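Udp-n-acetylglucosamine pyrophosphorylase (Trypanosoma brucei, PDB 4BQH) probably catalyses the uridylyl transfer from UTP to N-acetylglucosamine 1-phosphate that yields UDP-N-acetylglucosamine and diphosphate. Local coordinates at residues L285-D290 with V305-P310; I273-I278 with G295-E300; N353-S358 with V428-E433; E153-R158 with V174-M179; Q159-S164 with V508-E513. One frame throughout, in Å; residues are numbered along the deposited sequence.

Contacts 1 and 4 are buried in the GT-A-like domain. So is contact 3, where packing is looser. Contact 2 is partly buried, and contact 5 lies at the surface. The first four reach one mixed sheet. Contact 1 is polar, with a salt bridge and a water. Contact 4 is purely apolar, and contact 2 mainly so, with a weak water link. In contact 3 aliphatic carbons approach a valine, a guanidinium and a backbone oxygen. Contacts 1 and 3 share the region of strand 304-309. Helix 147-166 serves contact 4 with residues 153-158 and contact 5 with residues 159-164. Contact 5 joins that helix to a distant loop, where one isoleucine meets a carboxylate held mainly by that loop.

Contact 1 (L285-D290 with V305-P310); sequences LANVAD and VVKTCP
Lys307 reaches from strand 304-309 to Asp290 in the loop before helix 291-300. Its chain is extended beyond CG, and this carries the ammonium across the gap. Lys307 NZ donates to Asp290 OD2 at 2.8 Å in a salt bridge. The bond uses the anti lone pair, on the side away from OD1. OD1 is occupied too. It caps the helix by accepting from the backbone N of Val292, with Asp290 at the N-cap. A second carboxylate, that of Glu433, also forms a salt bridge with NZ. A water 2.7 Å from Lys307 NZ accepts another hydrogen bond from it. The same water donates to Asn287 O at 3.3 Å, and Gln277 NE2 donates to that carbonyl as well. Asn287 is the centre of an inverse gamma turn. It meets the lysine with carbon, Asn287 CB lying 3.7 Å from Lys307 NZ, and the two side chains cross at about a right angle. The amide has its own partners. OD1 accepts from Arg158 NH2, and ND2 donates to Glu433 OE2. The polar ends of the Asn287, Asp290 and Lys307 side chains therefore all have partners, although Asp290 and Lys307 are both buried. Two carboxylates and a water around one ammonium imply a directional link, in which a single lysine joins strand 304-309 to the capped start of helix 291-300, which precedes it in the chain.

Contact 2 (I273-I278 with G295-E300); sequences IAYVQI and GYAIEE
Tyr275 lies against Ala297 and Ile298, joining a strand to a helix that covers the sheet. Strand 275-280, helix 291-300 and strand 304-309 form a beta-alpha-beta crossover. The two strands are parallel to each other, with the antiparallel strand 359-363 between them. The fold is that of the GT-A-like nucleotidyltransferases.

The apolar contacts come first. They are made by the outer half of the tyrosine ring. Tyr275 CE1 is 4.1 Å from Ala297 CB. On the other flank of the ring Tyr275 CE2 is 3.6 Å from Ile298 CG1. Both carbons approach the ring obliquely. Ile298 CD1 follows beside Tyr275 CE2, at 4.1 Å. Ile298 turns CG1 to the ring, beside its own backbone N (chi1 -71°), and CG2 lies anti to that N. Leu361 touches both Tyr275 and Ala297 and so continues the packing toward the sheet. Ile298 also rests on Val104 and Ala108 of helix 95-110.

The polar contact is slight and runs through water. A water lies in the ring plane at its edge, 2.7 Å from Tyr275 OH. This water also donates a weak bond to Ala297 O at 3.5 Å. The hydroxyl thus serves both kinds of interaction, for Tyr275 OH is also just 3.5 Å from Ile298 CG1.

Contact 3 (N353-S358 with V428-E433); sequences NCANIS and VDRDDE
Ala355 and Ile357 face the short, weakly bonded helix at about 430-433 and the residue that leads toward it, Val428. Both segments flank the end of strand 304-309 in the mixed sheet of this GT-A-like fold. Strand 355-357 runs antiparallel to it, and strand 423-427 runs parallel to it. Cys309 at its end touches Ile357, Val428 and Arg430.

The contact begins at Ala355, where the backbone pairs with Cys309 and CB turns to the other segment. Ala355 CB lies 4.5 Å from Arg430 NH2, oblique to the guanidinium. The arginine is held by other residues. NH1 forms a salt bridge with Glu316, and NH2 donates to Pro310 O. Ile357 gives the largest area to the contact. Its CG1 lies between the backbone N and the carbonyl carbon (chi1 63°), which sends CD1 toward the second segment. Ile357 CD1 is 4.4 Å from Val428 CG2 and 4.5 Å from Glu433 O. These are loose approaches, with Cys309 and Phe434 also on the isoleucine. Asn283 ND2 donates to Glu433 O.

The chain then turns a corner at Ser358. An Asx turn accompanies it: Ser358 N donates to Asn356 OD1 at 3.0 Å, from well above the plane of the side-chain carbonyl.

Contact 4 (E153-R158 with V174-M179); sequences EKIRRR and VQLLVM
Ile155 on helix 147-166 sits over Val174 and Leu176, around the start of strand 175-180. Strand 114-119, this helix and strand 175-180 form a beta-alpha-beta crossover, and the two strands are parallel neighbours in the central sheet. The arrangement belongs to the Rossmann-like core of GT-A folds.

The tight part is one isoleucine with two branches in use. Ile155 CG2 stands anti to the backbone N and lies 3.8 Å from Val174 CB. CG1 stands beside the backbone N (chi1 -71°) and carries Ile155 CD1 to 3.8 Å from Leu176 CD1. Val174 and Leu176 are two residues apart, so both point toward the helix, while Gln175 between them points away. The buried patch continues past the segments. Val288 touches Ile155, and Cys152 and Ile118 touch Leu176.

The looser side is polar. Lys154, Arg156 and Arg157 do not touch the strand segment and are partly exposed. Lys154 NZ donates to Ala286 O, and Arg156 NH1 donates to Phe198 O. Arg158 starts toward the strand, but its chain leads off without touching it. Its NH1 donates to Tyr106 OH. On the far face of the strand, Gln175 OE1 accepts from His206 NE2. Further along the same helix, Gln159 OE1 accepts from Val174 N.

The contact between the two segments is therefore purely apolar. It depends on shape and burial, and no polar bond joins them.

Contact 5 (Q159-S164 with V508-E513); sequences QEIAES and VSVGGE
Val510 and Glu513 receive the end of Ile161, which projects from helix 147-166. They belong to the loop between strand 501-504 and helix 519-528. Ser509 shapes the loop. Ser509 OG accepts from Gly512 N at 2.9 Å, an ST motif, and donates to Glu513 O at 2.7 Å. At Val510 the chain reaches the helix, with Val510 CG2 3.9 Å from Ile161 CD1. Val510 N donates to Glu513 OE2 in a fairly straight bond (160°). Gly511 N donates to Glu513 OE1, in the same carboxylate, at 2.8 Å. Both bonds use syn lone pairs. Gly512 turns the chain with a positive phi of 102°. At Glu513 a chi1 of 87° folds the side chain back over its own backbone, and the chain bends again at chi2. Glu513 OE2 lies 3.4 Å from Ile161 CD1. That oxygen also forms a salt bridge with Arg157 NE, one turn before Ile161. Two backbone N-H groups and an arginine would favour a charged carboxylate, and the isoleucine methyl lies against a group already fixed by polar bonds.

Contact 1 (L285-D290 with V305-P310)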
# COMPACT_ATOMS: atom_id res chain seq x y z
N LEU A 285 -5.43 9.36 -2.18
CA LEU A 285 -5.37 9.51 -3.63
C LEU A 285 -4.94 8.23 -4.37
O LEU A 285 -4.60 8.29 -5.56
CB LEU A 285 -4.43 10.64 -4.00
CG LEU A 285 -4.93 12.10 -3.93
CD1 LEU A 285 -5.83 12.43 -2.75
CD2 LEU A 285 -3.68 12.97 -3.95
N ALA A 286 -5.00 7.09 -3.70
CA ALA A 286 -4.43 5.85 -4.24
C ALA A 286 -5.09 5.48 -5.56
O ALA A 286 -6.33 5.48 -5.67
CB ALA A 286 -4.59 4.72 -3.24
N ASN A 287 -4.26 5.24 -6.58
CA ASN A 287 -4.77 4.88 -7.88
C ASN A 287 -4.88 3.35 -7.87
O ASN A 287 -3.97 2.62 -8.28
CB ASN A 287 -3.85 5.41 -8.97
CG ASN A 287 -4.45 5.28 -10.34
OD1 ASN A 287 -5.49 4.64 -10.52
ND2 ASN A 287 -3.81 5.89 -11.32
N VAL A 288 -6.03 2.89 -7.38
CA VAL A 288 -6.27 1.47 -7.07
C VAL A 288 -6.58 0.68 -8.35
O VAL A 288 -7.44 1.08 -9.14
CB VAL A 288 -7.44 1.33 -6.07
CG1 VAL A 288 -7.75 -0.13 -5.79
CG2 VAL A 288 -7.10 2.07 -4.78
N ALA A 289 -5.88 -0.44 -8.53
CA ALA A 289 -5.94 -1.23 -9.78
C ALA A 289 -5.67 -0.35 -11.01
O ALA A 289 -6.43 -0.31 -11.96
CB ALA A 289 -7.28 -1.98 -9.89
N ASP A 290 -4.56 0.39 -10.95
CA ASP A 290 -4.21 1.35 -12.00
C ASP A 290 -3.84 0.59 -13.27
O ASP A 290 -2.81 -0.08 -13.29
CB ASP A 290 -2.99 2.16 -11.51
CG ASP A 290 -2.46 3.13 -12.52
OD1 ASP A 290 -2.94 3.20 -13.66
OD2 ASP A 290 -1.51 3.87 -12.15
N VAL A 305 7.47 -3.17 -10.32
CA VAL A 305 7.41 -1.78 -10.75
C VAL A 305 7.12 -0.95 -9.51
O VAL A 305 6.23 -1.31 -8.73
CB VAL A 305 6.30 -1.51 -11.79
CG1 VAL A 305 6.41 -0.09 -12.30
CG2 VAL A 305 6.44 -2.48 -12.97
N VAL A 306 7.89 0.12 -9.31
CA VAL A 306 7.62 1.05 -8.21
C VAL A 306 7.12 2.37 -8.76
O VAL A 306 7.59 2.87 -9.82
CB VAL A 306 8.85 1.29 -7.30
CG1 VAL A 306 9.31 -0.05 -6.70
CG2 VAL A 306 9.98 1.95 -8.07
N LYS A 307 6.16 2.95 -8.04
CA LYS A 307 5.80 4.34 -8.34
C LYS A 307 6.60 5.28 -7.47
O LYS A 307 6.79 5.04 -6.27
CB LYS A 307 4.31 4.60 -8.07
CG LYS A 307 3.44 4.20 -9.24
CD LYS A 307 2.01 4.61 -8.92
CE LYS A 307 1.10 4.29 -10.10
NZ LYS A 307 -0.34 4.41 -9.70
N THR A 308 7.04 6.38 -8.06
CA THR A 308 7.88 7.36 -7.37
C THR A 308 7.42 8.74 -7.78
O THR A 308 6.73 8.88 -8.79
CB THR A 308 9.36 7.20 -7.76
OG1 THR A 308 9.50 7.30 -9.19
CG2 THR A 308 9.86 5.82 -7.32
N CYS A 309 7.79 9.75 -7.00
CA CYS A 309 7.45 11.15 -7.32
C CYS A 309 8.72 12.01 -7.21
O CYS A 309 9.60 11.70 -6.40
CB CYS A 309 6.42 11.67 -6.29
SG CYS A 309 4.83 10.82 -6.46
N PRO A 310 8.80 13.11 -7.98
CA PRO A 310 9.89 14.06 -7.72
C PRO A 310 9.85 14.55 -6.25
O PRO A 310 8.77 14.68 -5.67
CB PRO A 310 9.58 15.24 -8.67
CG PRO A 310 8.54 14.75 -9.63
CD PRO A 310 7.85 13.58 -9.01
O HOH W 1 -0.96 3.32 -7.26

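Contact 2 (I273-I278 with G295-E300)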
# COMPACT_ATOMS: atom_id res chain seq x y z
N ILE A 273 -3.89 -15.31 -10.42
CA ILE A 273 -3.33 -13.97 -10.19
C ILE A 273 -1.90 -13.90 -10.75
O ILE A 273 -1.07 -14.78 -10.47
CB ILE A 273 -3.31 -13.61 -8.68
CG1 ILE A 273 -4.73 -13.51 -8.13
CG2 ILE A 273 -2.48 -12.33 -8.41
CD1 ILE A 273 -5.55 -12.40 -8.76
N ALA A 274 -1.63 -12.86 -11.52
CA ALA A 274 -0.32 -12.63 -12.11
C ALA A 274 0.42 -11.49 -11.43
O ALA A 274 1.66 -11.51 -11.37
CB ALA A 274 -0.43 -12.33 -13.60
N TYR A 275 -0.31 -10.47 -10.97
CA TYR A 275 0.32 -9.30 -10.31
C TYR A 275 -0.44 -8.90 -9.07
O TYR A 275 -1.66 -8.99 -9.04
CB TYR A 275 0.38 -8.08 -11.23
CG TYR A 275 1.17 -8.35 -12.48
CD1 TYR A 275 2.55 -8.19 -12.51
CD2 TYR A 275 0.51 -8.83 -13.62
CE1 TYR A 275 3.27 -8.47 -13.69
CE2 TYR A 275 1.20 -9.14 -14.77
CZ TYR A 275 2.57 -8.94 -14.82
OH TYR A 275 3.22 -9.26 -16.01
N VAL A 276 0.30 -8.40 -8.09
CA VAL A 276 -0.25 -7.89 -6.84
C VAL A 276 0.18 -6.43 -6.73
O VAL A 276 1.38 -6.13 -6.70
CB VAL A 276 0.31 -8.68 -5.63
CG1 VAL A 276 -0.31 -8.17 -4.32
CG2 VAL A 276 0.03 -10.18 -5.75
N GLN A 277 -0.80 -5.52 -6.72
CA GLN A 277 -0.51 -4.12 -6.47
C GLN A 277 -0.62 -3.89 -4.96
O GLN A 277 -1.55 -4.38 -4.34
CB GLN A 277 -1.51 -3.23 -7.19
CG GLN A 277 -1.18 -1.74 -6.99
CD GLN A 277 -2.15 -0.80 -7.71
OE1 GLN A 277 -3.07 -1.24 -8.39
NE2 GLN A 277 -1.96 0.51 -7.54
N ILE A 278 0.35 -3.19 -4.38
CA ILE A 278 0.40 -3.04 -2.92
C ILE A 278 0.31 -1.56 -2.59
O ILE A 278 1.02 -0.74 -3.19
CB ILE A 278 1.70 -3.62 -2.34
CG1 ILE A 278 1.79 -5.11 -2.70
CG2 ILE A 278 1.74 -3.44 -0.82
CD1 ILE A 278 3.18 -5.66 -2.68
N GLY A 295 -0.36 -2.24 -17.10
CA GLY A 295 0.05 -2.36 -18.52
C GLY A 295 1.55 -2.17 -18.68
O GLY A 295 2.22 -2.91 -19.42
N TYR A 296 2.10 -1.20 -17.96
CA TYR A 296 3.55 -0.97 -17.96
C TYR A 296 4.30 -2.20 -17.46
O TYR A 296 5.30 -2.62 -18.07
CB TYR A 296 3.87 0.25 -17.08
CG TYR A 296 5.32 0.69 -17.05
CD1 TYR A 296 6.04 0.97 -18.22
CD2 TYR A 296 5.94 0.90 -15.82
CE1 TYR A 296 7.37 1.42 -18.15
CE2 TYR A 296 7.26 1.32 -15.73
CZ TYR A 296 7.97 1.58 -16.88
OH TYR A 296 9.26 2.02 -16.71
N ALA A 297 3.85 -2.80 -16.36
CA ALA A 297 4.53 -3.99 -15.86
C ALA A 297 4.51 -5.10 -16.91
O ALA A 297 5.52 -5.76 -17.13
CB ALA A 297 3.89 -4.48 -14.57
N ILE A 298 3.36 -5.28 -17.55
CA ILE A 298 3.19 -6.37 -18.52
C ILE A 298 4.09 -6.15 -19.75
O ILE A 298 4.81 -7.07 -20.17
CB ILE A 298 1.72 -6.53 -18.91
CG1 ILE A 298 0.96 -7.13 -17.72
CG2 ILE A 298 1.59 -7.46 -20.13
CD1 ILE A 298 -0.55 -7.08 -17.83
N GLU A 299 4.04 -4.94 -20.30
CA GLU A 299 4.78 -4.64 -21.54
C GLU A 299 6.28 -4.61 -21.30
O GLU A 299 7.06 -4.98 -22.21
CB GLU A 299 4.24 -3.34 -22.19
CG GLU A 299 2.80 -3.50 -22.72
CD GLU A 299 2.65 -4.54 -23.84
OE1 GLU A 299 3.56 -4.70 -24.67
OE2 GLU A 299 1.62 -5.23 -23.88
N GLU A 300 6.70 -4.27 -20.07
CA GLU A 300 8.14 -4.27 -19.70
C GLU A 300 8.67 -5.65 -19.29
O GLU A 300 9.88 -5.84 -19.17
CB GLU A 300 8.42 -3.26 -18.57
CG GLU A 300 8.18 -1.80 -18.99
CD GLU A 300 9.15 -1.28 -20.07
OE1 GLU A 300 10.35 -1.63 -20.05
OE2 GLU A 300 8.71 -0.50 -20.92
O HOH W 2 5.88 -9.07 -16.17

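Contact 3 (N353-S358 with V428-E433)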
# COMPACT_ATOMS: atom_id res chain seq x y z
N ASN A 353 15.96 11.92 -7.58
CA ASN A 353 14.66 12.59 -7.65
C ASN A 353 13.49 11.62 -7.80
O ASN A 353 12.42 11.99 -8.25
CB ASN A 353 14.68 13.59 -8.82
CG ASN A 353 13.62 14.67 -8.69
OD1 ASN A 353 13.30 15.11 -7.58
ND2 ASN A 353 13.10 15.13 -9.82
N CYS A 354 13.70 10.36 -7.41
CA CYS A 354 12.59 9.38 -7.45
C CYS A 354 12.25 9.00 -6.02
O CYS A 354 12.80 8.04 -5.49
CB CYS A 354 12.96 8.14 -8.27
SG CYS A 354 13.23 8.52 -10.03
N ALA A 355 11.38 9.79 -5.40
CA ALA A 355 10.98 9.54 -4.00
C ALA A 355 10.00 8.37 -3.86
O ALA A 355 9.05 8.23 -4.63
CB ALA A 355 10.39 10.81 -3.39
N ASN A 356 10.25 7.55 -2.84
CA ASN A 356 9.45 6.39 -2.55
C ASN A 356 8.08 6.76 -1.96
O ASN A 356 8.02 7.30 -0.86
CB ASN A 356 10.24 5.50 -1.57
CG ASN A 356 9.48 4.24 -1.20
OD1 ASN A 356 8.68 3.74 -1.99
ND2 ASN A 356 9.71 3.74 0.01
N ILE A 357 7.00 6.46 -2.67
CA ILE A 357 5.64 6.69 -2.13
C ILE A 357 4.95 5.37 -1.71
O ILE A 357 3.73 5.33 -1.48
CB ILE A 357 4.76 7.54 -3.08
CG1 ILE A 357 4.52 6.84 -4.42
CG2 ILE A 357 5.39 8.92 -3.30
CD1 ILE A 357 3.25 7.29 -5.12
N SER A 358 5.74 4.32 -1.55
CA SER A 358 5.27 3.01 -1.08
C SER A 358 4.07 2.52 -1.89
O SER A 358 3.04 2.11 -1.34
CB SER A 358 4.94 3.03 0.42
OG SER A 358 6.05 3.56 1.11
N VAL A 428 5.42 9.41 -11.22
CA VAL A 428 4.04 9.89 -11.34
C VAL A 428 3.88 11.27 -10.67
O VAL A 428 4.76 11.73 -9.95
CB VAL A 428 2.99 8.89 -10.76
CG1 VAL A 428 3.04 7.56 -11.50
CG2 VAL A 428 3.18 8.68 -9.25
N ASP A 429 2.73 11.88 -10.94
CA ASP A 429 2.36 13.19 -10.46
C ASP A 429 1.87 13.08 -9.01
O ASP A 429 0.79 12.55 -8.76
CB ASP A 429 1.23 13.67 -11.40
CG ASP A 429 1.00 15.15 -11.36
OD1 ASP A 429 1.01 15.73 -10.24
OD2 ASP A 429 0.76 15.73 -12.47
N ARG A 430 2.63 13.62 -8.06
CA ARG A 430 2.34 13.43 -6.63
C ARG A 430 0.93 13.88 -6.29
O ARG A 430 0.20 13.21 -5.57
CB ARG A 430 3.35 14.20 -5.76
CG ARG A 430 3.12 14.00 -4.26
CD ARG A 430 3.99 14.95 -3.43
NE ARG A 430 5.42 14.73 -3.66
CZ ARG A 430 6.31 14.42 -2.72
NH1 ARG A 430 5.94 14.26 -1.45
NH2 ARG A 430 7.59 14.27 -3.05
N ASP A 431 0.54 15.02 -6.84
CA ASP A 431 -0.74 15.59 -6.47
C ASP A 431 -1.93 14.82 -7.04
O ASP A 431 -3.06 15.08 -6.64
CB ASP A 431 -0.76 17.07 -6.83
CG ASP A 431 0.11 17.91 -5.90
OD1 ASP A 431 0.89 17.37 -5.09
OD2 ASP A 431 0.01 19.14 -5.97
N ASP A 432 -1.67 13.86 -7.94
CA ASP A 432 -2.71 12.99 -8.47
C ASP A 432 -2.72 11.62 -7.77
O ASP A 432 -3.69 10.86 -7.90
CB ASP A 432 -2.52 12.77 -9.98
CG ASP A 432 -2.81 14.02 -10.81
OD1 ASP A 432 -3.57 14.92 -10.34
OD2 ASP A 432 -2.30 14.09 -11.96
N GLU A 433 -1.66 11.30 -7.03
CA GLU A 433 -1.36 9.92 -6.70
C GLU A 433 -1.02 9.67 -5.23
O GLU A 433 -1.05 8.54 -4.80
CB GLU A 433 -0.18 9.44 -7.57
CG GLU A 433 -0.47 9.35 -9.06
CD GLU A 433 -0.88 7.95 -9.52
OE1 GLU A 433 -0.60 6.99 -8.81
OE2 GLU A 433 -1.48 7.83 -10.60

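Contact 4 (E153-R158 with V174-M179)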
# COMPACT_ATOMS: atom_id res chain seq x y z
N GLU A 153 -14.78 1.01 -3.79
CA GLU A 153 -15.50 1.63 -4.88
C GLU A 153 -14.58 1.87 -6.07
O GLU A 153 -15.00 1.74 -7.22
CB GLU A 153 -16.16 2.92 -4.43
CG GLU A 153 -17.38 2.64 -3.59
CD GLU A 153 -18.12 3.90 -3.15
OE1 GLU A 153 -17.71 5.02 -3.51
OE2 GLU A 153 -19.13 3.74 -2.42
N LYS A 154 -13.30 2.19 -5.82
CA LYS A 154 -12.36 2.31 -6.92
C LYS A 154 -12.21 0.96 -7.64
O LYS A 154 -12.18 0.92 -8.87
CB LYS A 154 -10.99 2.83 -6.43
CG LYS A 154 -11.03 4.31 -6.02
CD LYS A 154 -9.73 4.74 -5.32
CE LYS A 154 -9.71 6.25 -5.08
NZ LYS A 154 -8.46 6.65 -4.33
N ILE A 155 -12.17 -0.13 -6.88
CA ILE A 155 -12.05 -1.45 -7.51
C ILE A 155 -13.28 -1.71 -8.36
O ILE A 155 -13.17 -2.14 -9.51
CB ILE A 155 -11.91 -2.56 -6.46
CG1 ILE A 155 -10.53 -2.46 -5.80
CG2 ILE A 155 -12.15 -3.95 -7.07
CD1 ILE A 155 -10.31 -3.42 -4.66
N ARG A 156 -14.45 -1.46 -7.77
CA ARG A 156 -15.71 -1.68 -8.53
C ARG A 156 -15.75 -0.89 -9.84
O ARG A 156 -16.18 -1.40 -10.89
CB ARG A 156 -16.92 -1.34 -7.65
CG ARG A 156 -17.20 -2.42 -6.61
CD ARG A 156 -18.10 -1.93 -5.49
NE ARG A 156 -19.40 -1.58 -6.06
CZ ARG A 156 -20.26 -0.75 -5.48
NH1 ARG A 156 -20.00 -0.21 -4.29
NH2 ARG A 156 -21.40 -0.48 -6.11
N ARG A 157 -15.32 0.36 -9.79
CA ARG A 157 -15.29 1.18 -11.00
C ARG A 157 -14.30 0.67 -12.06
O ARG A 157 -14.64 0.58 -13.25
CB ARG A 157 -15.05 2.66 -10.65
CG ARG A 157 -15.12 3.58 -11.84
CD ARG A 157 -16.50 3.60 -12.50
NE ARG A 157 -16.40 4.48 -13.64
CZ ARG A 157 -16.98 4.29 -14.81
NH1 ARG A 157 -17.74 3.23 -15.03
NH2 ARG A 157 -16.79 5.20 -15.76
N ARG A 158 -13.09 0.32 -11.63
CA ARG A 158 -12.08 -0.23 -12.55
C ARG A 158 -12.61 -1.56 -13.19
O ARG A 158 -12.40 -1.82 -14.38
CB ARG A 158 -10.74 -0.46 -11.83
CG ARG A 158 -9.95 0.83 -11.50
CD ARG A 158 -9.40 1.57 -12.73
NE ARG A 158 -8.58 2.70 -12.30
CZ ARG A 158 -8.15 3.68 -13.08
NH1 ARG A 158 -8.48 3.72 -14.35
NH2 ARG A 158 -7.35 4.64 -12.58
N VAL A 174 -11.07 -8.08 -9.36
CA VAL A 174 -9.78 -7.82 -8.71
C VAL A 174 -9.86 -8.47 -7.30
O VAL A 174 -10.77 -8.13 -6.53
CB VAL A 174 -9.54 -6.30 -8.56
CG1 VAL A 174 -8.30 -6.03 -7.70
CG2 VAL A 174 -9.43 -5.65 -9.93
N GLN A 175 -8.94 -9.38 -6.96
CA GLN A 175 -8.94 -9.96 -5.59
C GLN A 175 -8.43 -8.91 -4.63
O GLN A 175 -7.38 -8.32 -4.89
CB GLN A 175 -8.07 -11.20 -5.52
CG GLN A 175 -8.50 -12.30 -6.50
CD GLN A 175 -9.87 -12.85 -6.18
OE1 GLN A 175 -10.22 -13.05 -5.01
NE2 GLN A 175 -10.69 -13.06 -7.21
N LEU A 176 -9.17 -8.66 -3.55
CA LEU A 176 -8.79 -7.69 -2.55
C LEU A 176 -8.20 -8.45 -1.37
O LEU A 176 -8.84 -9.34 -0.79
CB LEU A 176 -10.02 -6.86 -2.10
CG LEU A 176 -9.71 -5.81 -1.02
CD1 LEU A 176 -8.65 -4.82 -1.49
CD2 LEU A 176 -10.96 -5.06 -0.61
N LEU A 177 -6.96 -8.09 -1.03
CA LEU A 177 -6.25 -8.73 0.07
C LEU A 177 -6.09 -7.68 1.14
O LEU A 177 -5.45 -6.64 0.90
CB LEU A 177 -4.86 -9.19 -0.42
CG LEU A 177 -4.75 -9.81 -1.82
CD1 LEU A 177 -3.30 -10.20 -2.07
CD2 LEU A 177 -5.69 -11.01 -1.91
N VAL A 178 -6.71 -7.90 2.30
CA VAL A 178 -6.70 -6.89 3.36
C VAL A 178 -5.73 -7.38 4.45
O VAL A 178 -6.02 -8.35 5.14
CB VAL A 178 -8.12 -6.69 3.94
CG1 VAL A 178 -8.10 -5.65 5.06
CG2 VAL A 178 -9.05 -6.26 2.82
N MET A 179 -4.57 -6.72 4.56
CA MET A 179 -3.56 -7.19 5.49
C MET A 179 -3.73 -6.53 6.85
O MET A 179 -3.33 -5.39 7.08
CB MET A 179 -2.12 -7.01 4.97
CG MET A 179 -1.16 -7.84 5.84
SD MET A 179 0.53 -7.78 5.22
CE MET A 179 1.05 -6.20 5.85

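Contact 5 (Q159-S164 with V508-E513)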
# COMPACT_ATOMS: atom_id res chain seq x y z
N GLN A 159 -13.29 -2.37 -12.39
CA GLN A 159 -13.87 -3.65 -12.88
C GLN A 159 -14.92 -3.37 -13.94
O GLN A 159 -14.97 -4.02 -14.99
CB GLN A 159 -14.50 -4.43 -11.72
CG GLN A 159 -13.49 -5.16 -10.83
CD GLN A 159 -14.13 -5.83 -9.62
OE1 GLN A 159 -13.48 -6.59 -8.90
NE2 GLN A 159 -15.43 -5.58 -9.41
N GLU A 160 -15.77 -2.38 -13.65
CA GLU A 160 -16.83 -1.96 -14.59
C GLU A 160 -16.26 -1.45 -15.91
O GLU A 160 -16.79 -1.80 -16.98
CB GLU A 160 -17.71 -0.91 -13.90
CG GLU A 160 -18.90 -0.40 -14.70
CD GLU A 160 -19.63 0.73 -14.00
OE1 GLU A 160 -19.12 1.27 -12.98
OE2 GLU A 160 -20.74 1.06 -14.46
N ILE A 161 -15.19 -0.64 -15.86
CA ILE A 161 -14.57 -0.15 -17.10
C ILE A 161 -13.94 -1.30 -17.90
O ILE A 161 -14.12 -1.38 -19.13
CB ILE A 161 -13.52 0.98 -16.85
CG1 ILE A 161 -14.19 2.22 -16.21
CG2 ILE A 161 -12.85 1.39 -18.15
CD1 ILE A 161 -13.19 3.21 -15.62
N ALA A 162 -13.23 -2.21 -17.22
CA ALA A 162 -12.64 -3.38 -17.87
C ALA A 162 -13.73 -4.16 -18.65
O ALA A 162 -13.51 -4.56 -19.81
CB ALA A 162 -11.95 -4.28 -16.85
N GLU A 163 -14.91 -4.32 -18.03
CA GLU A 163 -16.03 -5.06 -18.64
C GLU A 163 -16.60 -4.32 -19.86
O GLU A 163 -16.97 -4.94 -20.88
CB GLU A 163 -17.14 -5.30 -17.61
CG GLU A 163 -16.84 -6.39 -16.61
CD GLU A 163 -17.65 -6.30 -15.32
OE1 GLU A 163 -18.58 -5.47 -15.22
OE2 GLU A 163 -17.38 -7.08 -14.39
N SER A 164 -16.68 -3.00 -19.75
CA SER A 164 -17.17 -2.16 -20.84
C SER A 164 -16.27 -2.24 -22.07
O SER A 164 -16.75 -2.19 -23.21
CB SER A 164 -17.34 -0.70 -20.39
OG SER A 164 -16.09 -0.01 -20.49
N VAL A 508 -18.52 7.09 -9.99
CA VAL A 508 -18.64 7.86 -11.23
C VAL A 508 -17.37 7.85 -12.08
O VAL A 508 -17.43 7.57 -13.28
CB VAL A 508 -19.09 9.32 -10.96
CG1 VAL A 508 -19.17 10.10 -12.26
CG2 VAL A 508 -20.45 9.30 -10.28
N SER A 509 -16.24 8.17 -11.45
CA SER A 509 -15.00 8.36 -12.20
C SER A 509 -13.81 8.00 -11.35
O SER A 509 -13.74 8.42 -10.19
CB SER A 509 -14.85 9.83 -12.59
OG SER A 509 -13.90 10.01 -13.60
N VAL A 510 -12.86 7.26 -11.94
CA VAL A 510 -11.57 7.01 -11.27
C VAL A 510 -10.41 7.65 -12.01
O VAL A 510 -9.31 7.76 -11.45
CB VAL A 510 -11.26 5.50 -11.11
CG1 VAL A 510 -12.07 4.88 -9.98
CG2 VAL A 510 -11.43 4.75 -12.44
N GLY A 511 -10.63 8.10 -13.25
CA GLY A 511 -9.57 8.76 -13.99
C GLY A 511 -9.99 9.93 -14.83
O GLY A 511 -9.26 10.33 -15.74
N GLY A 512 -11.18 10.49 -14.56
CA GLY A 512 -11.66 11.61 -15.38
C GLY A 512 -12.71 11.24 -16.42
O GLY A 512 -13.33 12.11 -17.01
N GLU A 513 -12.90 9.95 -16.63
CA GLU A 513 -13.94 9.43 -17.53
C GLU A 513 -15.34 9.45 -16.90
O GLU A 513 -15.49 9.54 -15.67
CB GLU A 513 -13.59 7.98 -17.93
CG GLU A 513 -14.10 6.89 -16.98
CD GLU A 513 -13.45 6.92 -15.59
OE1 GLU A 513 -12.37 7.51 -15.42
OE2 GLU A 513 -14.04 6.36 -14.65